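Local coordinates for AvrL567-D (Melampsora lini, PDB 2QVT), which is a flax rust avirulence protein of unknown biochemical function, probably recognised by matching flax resistance proteins to trigger plant immunity, at residues 101-106 with 112-117; 132-135 with 140-143. One frame throughout, in Å; residues are numbered along the deposited sequence.

Contact 1. Residues 101-106 with 112-117; sequences GTVNSN and AQAHRH
Thr-102 and His-115 form a single antiparallel bridge, a hydrogen-bonded pair, by which the loop 112-117 docks onto strand 98-104 at the outer edge of the four-stranded sheet. The backbone N of Thr-102 donates to His-115 O (2.8 Å), and His-115 N returns a bond to Thr-102 O (2.9 Å). Just before the bridge, Gly-101 CA comes within 3.0 Å of His-115 O, an approach made possible by the absence of a side chain. The methyl of Ala-114 lies 3.9 Å from Gly-101 CA and, more loosely, near Val-103 CG1, while Val-103 turns inward against Phe-69, Phe-82 and Val-84. Side chains add a second grip two residues further along the loop. In Thr-102 the hydroxyl sits between the backbone N and the carbonyl carbon (chi1 55°), which brings OG1 to the edge of the His-117 imidazole, in its plane. Thr-102 CG2 comes near the same ring, 3.4 Å from His-117 NE2. The His-117 ring also sets CE1 4.0 Å above one face of the His-115 ring, offset toward the rim. Thr-102 OG1 and His-117 NE2 are hydrogen-bonded at 2.7 Å.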
ATOM      1  N   GLY A 101       5.840   3.422   4.717  1.00 22.89           N
ATOM      2  CA  GLY A 101       6.161   4.838   4.603  1.00 23.96           C
ATOM      3  C   GLY A 101       4.868   5.632   4.670  1.00 24.64           C
ATOM      4  O   GLY A 101       3.832   5.108   5.093  1.00 23.83           O
ATOM      5  N   THR A 102       4.930   6.905   4.292  1.00 25.36           N
ATOM      6  CA  THR A 102       3.781   7.770   4.486  1.00 26.16           C
ATOM      7  C   THR A 102       3.356   8.284   3.147  1.00 25.84           C
ATOM      8  O   THR A 102       4.154   8.361   2.228  1.00 25.44           O
ATOM      9  CB  THR A 102       4.037   8.976   5.471  1.00 25.93           C
ATOM     10  OG1 THR A 102       5.164   9.713   5.010  1.00 30.73           O
ATOM     11  CG2 THR A 102       4.274   8.503   6.946  1.00 26.79           C
ATOM     12  N   VAL A 103       2.066   8.597   3.042  1.00 25.00           N
ATOM     13  CA  VAL A 103       1.565   9.270   1.890  1.00 24.83           C
ATOM     14  C   VAL A 103       0.908  10.559   2.403  1.00 26.23           C
ATOM     15  O   VAL A 103       0.609  10.676   3.593  1.00 26.43           O
ATOM     16  CB  VAL A 103       0.621   8.345   1.068  1.00 24.84           C
ATOM     17  CG1 VAL A 103       1.435   7.183   0.446  1.00 21.75           C
ATOM     18  CG2 VAL A 103      -0.502   7.826   1.926  1.00 23.88           C
ATOM     19  N   ASN A 104       0.690  11.529   1.529  1.00 26.24           N
ATOM     20  CA  ASN A 104       0.030  12.739   1.988  1.00 26.63           C
ATOM     21  C   ASN A 104      -0.907  13.344   0.939  1.00 26.87           C
ATOM     22  O   ASN A 104      -0.892  12.941  -0.236  1.00 26.53           O
ATOM     23  CB  ASN A 104       1.072  13.752   2.487  1.00 26.25           C
ATOM     24  CG  ASN A 104       2.066  14.099   1.444  1.00 25.87           C
ATOM     25  OD1 ASN A 104       1.744  14.837   0.529  1.00 27.67           O
ATOM     26  ND2 ASN A 104       3.282  13.538   1.546  1.00 23.23           N
ATOM     27  N   SER A 105      -1.754  14.265   1.404  1.00 27.02           N
ATOM     28  CA  SER A 105      -2.689  15.002   0.551  1.00 27.68           C
ATOM     29  C   SER A 105      -2.038  15.908  -0.528  1.00 27.89           C
ATOM     30  O   SER A 105      -2.719  16.347  -1.442  1.00 27.26           O
ATOM     31  CB  SER A 105      -3.692  15.793   1.403  1.00 27.04           C
ATOM     32  OG  SER A 105      -3.013  16.680   2.284  1.00 28.54           O
ATOM     33  N   ASN A 106      -0.724  16.151  -0.441  1.00 28.80           N
ATOM     34  CA  ASN A 106      -0.047  16.794  -1.584  1.00 29.64           C
ATOM     35  C   ASN A 106       0.445  15.869  -2.692  1.00 29.51           C
ATOM     36  O   ASN A 106       0.965  16.362  -3.684  1.00 29.15           O
ATOM     37  CB  ASN A 106       1.076  17.747  -1.135  1.00 30.29           C
ATOM     38  CG  ASN A 106       0.520  18.995  -0.515  1.00 30.58           C
ATOM     39  OD1 ASN A 106      -0.601  19.407  -0.821  1.00 29.94           O
ATOM     40  ND2 ASN A 106       1.268  19.576   0.400  1.00 33.51           N
ATOM     41  N   ALA A 112       2.981   8.588  -6.617  1.00 27.43           N
ATOM     42  CA  ALA A 112       4.131   8.588  -5.710  1.00 26.87           C
ATOM     43  C   ALA A 112       4.439   7.256  -4.984  1.00 27.57           C
ATOM     44  O   ALA A 112       3.534   6.533  -4.570  1.00 27.32           O
ATOM     45  CB  ALA A 112       3.977   9.671  -4.713  1.00 25.37           C
ATOM     46  N   GLN A 113       5.732   6.969  -4.826  1.00 27.86           N
ATOM     47  CA  GLN A 113       6.217   6.053  -3.797  1.00 29.09           C
ATOM     48  C   GLN A 113       5.838   6.571  -2.388  1.00 29.28           C
ATOM     49  O   GLN A 113       5.859   7.792  -2.145  1.00 29.34           O
ATOM     50  CB  GLN A 113       7.758   5.922  -3.886  1.00 28.17           C
ATOM     51  CG  GLN A 113       8.220   5.127  -5.103  1.00 31.01           C
ATOM     52  CD  GLN A 113       9.736   4.957  -5.225  1.00 30.00           C
ATOM     53  OE1 GLN A 113      10.270   5.022  -6.326  1.00 35.76           O
ATOM     54  NE2 GLN A 113      10.416   4.722  -4.125  1.00 28.92           N
ATOM     55  N   ALA A 114       5.495   5.657  -1.473  1.00 29.03           N
ATOM     56  CA  ALA A 114       5.474   6.011  -0.067  1.00 29.51           C
ATOM     57  C   ALA A 114       6.836   6.642   0.348  1.00 30.95           C
ATOM     58  O   ALA A 114       7.921   6.209  -0.087  1.00 29.21           O
ATOM     59  CB  ALA A 114       5.142   4.807   0.795  1.00 28.79           C
ATOM     60  N   HIS A 115       6.744   7.679   1.176  1.00 32.74           N
ATOM     61  CA  HIS A 115       7.899   8.359   1.751  1.00 35.94           C
ATOM     62  C   HIS A 115       8.403   7.581   2.984  1.00 36.74           C
ATOM     63  O   HIS A 115       7.673   7.384   3.963  1.00 36.79           O
ATOM     64  CB  HIS A 115       7.530   9.834   2.049  1.00 35.63           C
ATOM     65  CG  HIS A 115       8.686  10.673   2.475  1.00 41.98           C
ATOM     66  ND1 HIS A 115       8.531  11.928   3.029  1.00 48.10           N
ATOM     67  CD2 HIS A 115      10.021  10.424   2.471  1.00 46.85           C
ATOM     68  CE1 HIS A 115       9.721  12.419   3.332  1.00 50.04           C
ATOM     69  NE2 HIS A 115      10.640  11.523   3.008  1.00 49.64           N
ATOM     70  N   ARG A 116       9.629   7.083   2.903  1.00 38.48           N
ATOM     71  CA  ARG A 116      10.169   6.228   3.952  1.00 41.89           C
ATOM     72  C   ARG A 116      10.945   7.073   4.971  1.00 42.80           C
ATOM     73  O   ARG A 116      11.709   7.952   4.570  1.00 42.83           O
ATOM     74  CB  ARG A 116      11.065   5.123   3.355  1.00 41.28           C
ATOM     75  CG  ARG A 116      10.361   4.231   2.306  1.00 43.96           C
ATOM     76  CD  ARG A 116      11.268   3.086   1.817  1.00 45.38           C
ATOM     77  NE  ARG A 116      12.595   3.562   1.415  1.00 52.98           N
ATOM     78  CZ  ARG A 116      13.729   2.853   1.457  1.00 55.68           C
ATOM     79  NH1 ARG A 116      13.744   1.588   1.880  1.00 55.22           N
ATOM     80  NH2 ARG A 116      14.868   3.422   1.071  1.00 57.41           N
ATOM     81  N   HIS A 117      10.749   6.803   6.267  1.00 44.61           N
ATOM     82  CA  HIS A 117      11.343   7.605   7.360  1.00 47.24           C
ATOM     83  C   HIS A 117      12.379   6.820   8.158  1.00 48.03           C
ATOM     84  O   HIS A 117      13.178   7.403   8.916  1.00 47.99           O
ATOM     85  CB  HIS A 117      10.257   8.133   8.310  1.00 47.86           C
ATOM     86  CG  HIS A 117       9.172   8.886   7.605  1.00 50.54           C
ATOM     87  ND1 HIS A 117       9.185  10.258   7.475  1.00 52.61           N
ATOM     88  CD2 HIS A 117       8.071   8.452   6.941  1.00 51.82           C
ATOM     89  CE1 HIS A 117       8.125  10.638   6.780  1.00 54.60           C
ATOM     90  NE2 HIS A 117       7.433   9.563   6.444  1.00 53.38           N
TER

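Contact 2. Residues 132-135 with 140-143; sequences ANDI and DYIK
An Asx turn shapes the loop that leads toward strand 141-148, and the contact sets this turn beside the first residues of the strand. Asn-133 OD1 accepts from Ile-135 N at 2.9 Å, in the carbonyl plane and on a lone pair, with a nearly straight angle of 169°. The other end of the same amide, ND2, is held by Pro-139 O, so one end closes the turn within 132-135 and the other holds the connection just before Asp-140. No direct hydrogen bond joins 132-135 to 140-143; a water molecule does so instead. It accepts from Asn-133 N (2.9 Å) and donates to Asp-140 OD1 over a distance so short that its exact length should not be pressed. Asp-140 OD1 also lies 3.8 Å from Ala-132 CA. Asp-140 carries its carboxylate beside its own backbone N (chi1 -63°), and from there OD1 reaches back to the water.

Tyr-141 supplies the wider surface. Asn-133 CA lies at the ring's edge, near its plane, and Ala-132 O is 3.7 Å from Tyr-141 CE2. Beyond this contact the ring meets Phe-131, nearly parallel, and Tyr-42, steeply inclined. Asp-134 crosses Tyr-141 at about a right angle, carboxylate and ring planes 75° apart. Asp-134 OD2 forms a salt bridge with Arg-40 of strand 39-42, while Asp-134 OD1 stays 4.0 Å from Tyr-141 OH.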
ATOM      1  N   ALA A 132      -2.047 -16.107  -0.394  1.00 22.64           N
ATOM      2  CA  ALA A 132      -2.637 -16.953  -1.476  1.00 23.10           C
ATOM      3  C   ALA A 132      -4.057 -16.543  -1.732  1.00 24.20           C
ATOM      4  O   ALA A 132      -4.821 -16.281  -0.783  1.00 23.40           O
ATOM      5  CB  ALA A 132      -2.581 -18.452  -1.151  1.00 22.32           C
ATOM      6  N   ASN A 133      -4.398 -16.448  -3.014  1.00 25.18           N
ATOM      7  CA  ASN A 133      -5.779 -16.195  -3.392  1.00 27.55           C
ATOM      8  C   ASN A 133      -6.756 -17.213  -2.773  1.00 29.64           C
ATOM      9  O   ASN A 133      -6.443 -18.411  -2.688  1.00 29.17           O
ATOM     10  CB  ASN A 133      -5.924 -16.216  -4.924  1.00 26.41           C
ATOM     11  CG  ASN A 133      -7.121 -15.411  -5.396  1.00 27.76           C
ATOM     12  OD1 ASN A 133      -8.270 -15.837  -5.229  1.00 29.74           O
ATOM     13  ND2 ASN A 133      -6.867 -14.224  -5.961  1.00 22.16           N
ATOM     14  N   ASP A 134      -7.951 -16.735  -2.387  1.00 32.68           N
ATOM     15  CA  ASP A 134      -9.076 -17.601  -1.967  1.00 34.96           C
ATOM     16  C   ASP A 134      -9.375 -18.713  -3.007  1.00 35.21           C
ATOM     17  O   ASP A 134      -9.713 -19.855  -2.657  1.00 35.16           O
ATOM     18  CB  ASP A 134     -10.331 -16.723  -1.732  1.00 36.88           C
ATOM     19  CG  ASP A 134     -10.160 -15.702  -0.540  1.00 41.08           C
ATOM     20  OD1 ASP A 134      -9.007 -15.526  -0.017  1.00 45.90           O
ATOM     21  OD2 ASP A 134     -11.186 -15.077  -0.146  1.00 39.13           O
ATOM     22  N   ILE A 135      -9.225 -18.376  -4.289  1.00 34.30           N
ATOM     23  CA  ILE A 135      -9.441 -19.330  -5.362  1.00 33.47           C
ATOM     24  C   ILE A 135      -8.107 -19.686  -5.982  1.00 33.15           C
ATOM     25  O   ILE A 135      -7.374 -18.799  -6.374  1.00 33.10           O
ATOM     26  CB  ILE A 135     -10.470 -18.800  -6.406  1.00 34.24           C
ATOM     27  CG1 ILE A 135     -11.823 -18.509  -5.705  1.00 34.16           C
ATOM     28  CG2 ILE A 135     -10.682 -19.810  -7.557  1.00 33.21           C
ATOM     29  CD1 ILE A 135     -12.728 -17.617  -6.445  1.00 34.96           C
ATOM     30  N   ASP A 140      -2.115 -13.849  -5.875  1.00 23.88           N
ATOM     31  CA  ASP A 140      -1.831 -13.429  -4.516  1.00 22.79           C
ATOM     32  C   ASP A 140      -2.214 -11.958  -4.332  1.00 21.35           C
ATOM     33  O   ASP A 140      -2.344 -11.211  -5.289  1.00 20.84           O
ATOM     34  CB  ASP A 140      -0.304 -13.504  -4.254  1.00 23.12           C
ATOM     35  CG  ASP A 140       0.284 -14.934  -4.359  1.00 26.08           C
ATOM     36  OD1 ASP A 140      -0.434 -15.979  -4.408  1.00 27.10           O
ATOM     37  OD2 ASP A 140       1.529 -15.005  -4.370  1.00 31.68           O
ATOM     38  N   TYR A 141      -2.313 -11.516  -3.088  1.00 19.55           N
ATOM     39  CA  TYR A 141      -2.503 -10.110  -2.812  1.00 18.42           C
ATOM     40  C   TYR A 141      -1.704  -9.708  -1.584  1.00 18.75           C
ATOM     41  O   TYR A 141      -1.287 -10.569  -0.793  1.00 17.95           O
ATOM     42  CB  TYR A 141      -3.988  -9.804  -2.529  1.00 17.99           C
ATOM     43  CG  TYR A 141      -4.627 -10.668  -1.452  1.00 19.65           C
ATOM     44  CD1 TYR A 141      -4.664 -10.238  -0.130  1.00 20.26           C
ATOM     45  CD2 TYR A 141      -5.139 -11.927  -1.746  1.00 19.40           C
ATOM     46  CE1 TYR A 141      -5.235 -11.013   0.850  1.00 21.36           C
ATOM     47  CE2 TYR A 141      -5.706 -12.720  -0.748  1.00 20.63           C
ATOM     48  CZ  TYR A 141      -5.754 -12.247   0.546  1.00 20.26           C
ATOM     49  OH  TYR A 141      -6.311 -12.980   1.579  1.00 20.39           O
ATOM     50  N   ILE A 142      -1.560  -8.389  -1.403  1.00 17.93           N
ATOM     51  CA  ILE A 142      -1.014  -7.838  -0.160  1.00 18.03           C
ATOM     52  C   ILE A 142      -2.182  -7.165   0.591  1.00 18.50           C
ATOM     53  O   ILE A 142      -3.245  -6.955   0.023  1.00 17.84           O
ATOM     54  CB  ILE A 142       0.153  -6.853  -0.444  1.00 18.15           C
ATOM     55  CG1 ILE A 142      -0.344  -5.626  -1.228  1.00 17.21           C
ATOM     56  CG2 ILE A 142       1.249  -7.541  -1.265  1.00 16.38           C
ATOM     57  CD1 ILE A 142       0.738  -4.540  -1.357  1.00 16.74           C
ATOM     58  N   LYS A 143      -2.012  -6.882   1.871  1.00 19.09           N
ATOM     59  CA  LYS A 143      -3.071  -6.230   2.598  1.00 19.63           C
ATOM     60  C   LYS A 143      -2.509  -4.905   3.035  1.00 20.45           C
ATOM     61  O   LYS A 143      -1.497  -4.869   3.752  1.00 19.75           O
ATOM     62  CB  LYS A 143      -3.475  -7.049   3.819  1.00 20.11           C
ATOM     63  CG  LYS A 143      -4.296  -8.346   3.525  1.00 18.79           C
ATOM     64  CD  LYS A 143      -4.547  -9.022   4.855  1.00 21.97           C
ATOM     65  CE  LYS A 143      -5.145 -10.396   4.701  1.00 23.00           C
ATOM     66  NZ  LYS A 143      -5.478 -10.910   6.081  1.00 27.00           N
TER
HETATM   67  O   HOH W   1      -2.573 -16.996  -5.257  1.00 30.67           O

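Both contacts fasten parts of the long connection between strands 98-104 and 141-148 to the four-stranded sheet, but on opposite sides of the chain's centre, with centres about 25 Å apart and no touch between them. Contact 1 is partly buried and uses an outermost strand: two backbone bonds of a single bridge tie the loop to its edge, with apolar packing beneath and imidazoles on the exposed side. Contact 2 lies at the surface, beside the start of an inner strand, and relies on a water and an aromatic ring; Asp-134 turns to Arg-40 and Asn-133 ND2 to Pro-139. In this protein the Asx turn of contact 2 only shapes the loop, whereas contact 1 pairs directly with the sheet edge.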